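Local coordinates for protein putative decarboxylase involved in desferrioxamine biosynthesis (Erwinia amylovora, PDB 5O5C) that probably decarboxylates lysine with the help of pyridoxal 5'-phosphate, supplying a building block for desferrioxamine siderophore biosynthesis in the fire blight pathogen, at residues B[296-301]-B[323-328]. Numbering follows the deposited sequence.
With PLP (pyridoxal-5'-phosphate), chain H.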
loop_
_atom_site.group_PDB
_atom_site.type_symbol
_atom_site.label_atom_id
_atom_site.label_comp_id
_atom_site.label_asym_id
_atom_site.label_seq_id
_atom_site.Cartn_x
_atom_site.Cartn_y
_atom_site.Cartn_z
ATOM N N HIS B 296 -4.579 -9.334 -19.821
ATOM C CA HIS B 296 -4.445 -9.241 -18.398
ATOM C C HIS B 296 -5.530 -10.079 -17.737
ATOM O O HIS B 296 -6.720 -9.943 -18.042
ATOM C CB HIS B 296 -4.528 -7.801 -17.968
ATOM C CG HIS B 296 -4.642 -7.646 -16.501
ATOM N ND1 HIS B 296 -3.680 -8.131 -15.651
ATOM C CD2 HIS B 296 -5.612 -7.108 -15.722
ATOM C CE1 HIS B 296 -4.007 -7.820 -14.421
ATOM N NE2 HIS B 296 -5.201 -7.248 -14.425
ATOM N N VAL B 297 -5.124 -10.984 -16.862
ATOM C CA VAL B 297 -6.111 -11.730 -16.071
ATOM C C VAL B 297 -6.253 -11.091 -14.702
ATOM O O VAL B 297 -5.276 -11.027 -13.960
ATOM C CB VAL B 297 -5.756 -13.217 -16.004
ATOM C CG1 VAL B 297 -6.588 -13.957 -14.979
ATOM C CG2 VAL B 297 -6.001 -13.807 -17.359
ATOM N N ASP B 298 -7.432 -10.555 -14.393
ATOM C CA ASP B 298 -7.730 -10.059 -13.034
ATOM C C ASP B 298 -8.239 -11.218 -12.208
ATOM O O ASP B 298 -9.382 -11.626 -12.337
ATOM C CB ASP B 298 -8.669 -8.873 -13.067
ATOM C CG ASP B 298 -8.921 -8.258 -11.713
ATOM O OD1 ASP B 298 -8.541 -8.810 -10.665
ATOM O OD2 ASP B 298 -9.554 -7.222 -11.673
ATOM N N ALA B 299 -7.379 -11.737 -11.345
ATOM C CA ALA B 299 -7.695 -12.906 -10.535
ATOM C C ALA B 299 -7.807 -12.592 -9.029
ATOM O O ALA B 299 -7.540 -13.420 -8.168
ATOM C CB ALA B 299 -6.679 -13.985 -10.798
ATOM N N ALA B 300 -8.211 -11.382 -8.705
ATOM C CA ALA B 300 -8.021 -10.908 -7.369
ATOM C C ALA B 300 -8.771 -11.817 -6.412
ATOM O O ALA B 300 -8.265 -12.190 -5.333
ATOM C CB ALA B 300 -8.480 -9.452 -7.254
ATOM N N TYR B 301 -9.960 -12.210 -6.838
ATOM C CA TYR B 301 -10.811 -13.113 -6.097
ATOM C C TYR B 301 -10.497 -14.539 -6.508
ATOM O O TYR B 301 -10.300 -15.421 -5.662
ATOM C CB TYR B 301 -12.261 -12.715 -6.382
ATOM C CG TYR B 301 -13.397 -13.547 -5.819
ATOM C CD1 TYR B 301 -13.246 -14.403 -4.723
ATOM C CD2 TYR B 301 -14.661 -13.413 -6.369
ATOM C CE1 TYR B 301 -14.334 -15.117 -4.230
ATOM C CE2 TYR B 301 -15.742 -14.146 -5.921
ATOM C CZ TYR B 301 -15.584 -14.983 -4.858
ATOM O OH TYR B 301 -16.704 -15.663 -4.454
ATOM N N SER B 323 -0.256 -10.527 -18.168
ATOM C CA SER B 323 -0.231 -10.275 -16.693
ATOM C C SER B 323 -1.360 -10.863 -15.891
ATOM O O SER B 323 -2.403 -11.201 -16.433
ATOM C CB SER B 323 -0.254 -8.789 -16.379
ATOM O OG SER B 323 -1.316 -8.148 -17.065
ATOM N N VAL B 324 -1.137 -10.944 -14.575
ATOM C CA VAL B 324 -2.089 -11.538 -13.651
ATOM C C VAL B 324 -2.060 -10.761 -12.336
ATOM O O VAL B 324 -0.947 -10.490 -11.770
ATOM C CB VAL B 324 -1.830 -13.033 -13.313
ATOM C CG1 VAL B 324 -2.977 -13.594 -12.475
ATOM C CG2 VAL B 324 -1.670 -13.906 -14.526
ATOM N N THR B 325 -3.238 -10.403 -11.857
ATOM C CA THR B 325 -3.366 -9.842 -10.526
ATOM C C THR B 325 -3.969 -10.871 -9.570
ATOM O O THR B 325 -4.954 -11.532 -9.885
ATOM C CB THR B 325 -4.239 -8.586 -10.465
ATOM O OG1 THR B 325 -5.598 -8.951 -10.754
ATOM C CG2 THR B 325 -3.836 -7.637 -11.352
ATOM N N VAL B 326 -3.426 -10.900 -8.372
ATOM C CA VAL B 326 -3.740 -11.905 -7.363
ATOM C C VAL B 326 -3.913 -11.238 -5.989
ATOM O O VAL B 326 -2.996 -10.519 -5.592
ATOM C CB VAL B 326 -2.537 -12.873 -7.274
ATOM C CG1 VAL B 326 -2.668 -13.798 -6.096
ATOM C CG2 VAL B 326 -2.403 -13.671 -8.547
ATOM N N ASP B 327 -5.010 -11.526 -5.242
ATOM C CA ASP B 327 -5.187 -10.988 -3.852
ATOM C C ASP B 327 -5.207 -12.082 -2.817
ATOM O O ASP B 327 -6.183 -12.801 -2.706
ATOM C CB ASP B 327 -6.460 -10.156 -3.623
ATOM C CG ASP B 327 -6.314 -8.698 -3.947
ATOM O OD1 ASP B 327 -5.274 -8.213 -4.359
ATOM O OD2 ASP B 327 -7.330 -8.021 -3.801
ATOM N N TYR B 328 -4.107 -12.185 -2.060
ATOM C CA TYR B 328 -3.986 -13.155 -1.022
ATOM C C TYR B 328 -4.816 -12.738 0.154
ATOM O O TYR B 328 -5.238 -13.624 0.960
ATOM C CB TYR B 328 -2.553 -13.382 -0.562
ATOM C CG TYR B 328 -1.538 -13.572 -1.641
ATOM C CD1 TYR B 328 -1.360 -14.831 -2.229
ATOM C CD2 TYR B 328 -0.733 -12.519 -2.095
ATOM C CE1 TYR B 328 -0.410 -15.043 -3.204
ATOM C CE2 TYR B 328 0.231 -12.739 -3.105
ATOM C CZ TYR B 328 0.364 -14.017 -3.671
ATOM O OH TYR B 328 1.307 -14.303 -4.690
HETATM N N1 PLP H . -10.158 -6.982 -8.978
HETATM C C2 PLP H . -11.176 -7.754 -8.545
HETATM C C2A PLP H . -11.695 -8.878 -9.390
HETATM C C3 PLP H . -11.755 -7.483 -7.221
HETATM O O3 PLP H . -12.794 -8.233 -6.724
HETATM C C4 PLP H . -11.148 -6.364 -6.461
HETATM C C4A PLP H . -11.689 -5.947 -5.149
HETATM C C5 PLP H . -10.045 -5.598 -7.044
HETATM C C6 PLP H . -9.621 -5.946 -8.312
HETATM C C5A PLP H . -9.437 -4.447 -6.275
HETATM O O4P PLP H . -8.714 -5.090 -5.213
HETATM P P PLP H . -8.037 -4.380 -3.930
HETATM O O1P PLP H . -9.193 -3.986 -3.067
HETATM O O2P PLP H . -7.247 -5.487 -3.280
HETATM O O3P PLP H . -7.203 -3.220 -4.347
#
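Strands 296-299 and 323-327 run parallel, their axes 4.6 Å apart at closest approach, pairing His296 with Ser323 and Asp298 with Thr325; the backbone hydrogen bonds Val297 N to Ser323 O, Thr325 N to Val297 O and Ala299 N to Thr325 O join them. On the face carrying His296, its imidazole, with CG anti to the backbone N (chi1 170°), brings ND1 within 2.8 Å of Ser323 OG, a hydrogen bond in which either atom could donate. NE2 is hydrogen-bonded to Asn174 OD1, and the two bonds together probably fix the rotation of this buried ring. Beyond it, the Thr325 hydroxyl, set between its own backbone N and carbonyl carbon (chi1 68°), lies with OG1 2.9 Å from Asp298 OD1. Asp298 OD1 also accepts from Ala300 N (3.3 Å) in an Asx turn, while Asp298 OD2, held by ND2 of the same Asn174, sits 2.8 Å from PLP N1, a placement that would favour a protonated pyridine. On the reverse face, Val324 CG1 packs against Ala299 CB at 4.1 Å. Ala300 CB lies 3.4 Å from PLP C2, against the pyridine ring; at the end of strand 323-327, Asp327 OD2 comes to 2.6 Å from PLP O2P. An aspartate near the C-terminal end of a parallel strand, paired with the pyridine nitrogen, is a hallmark of fold type I PLP enzymes, here a group II decarboxylase.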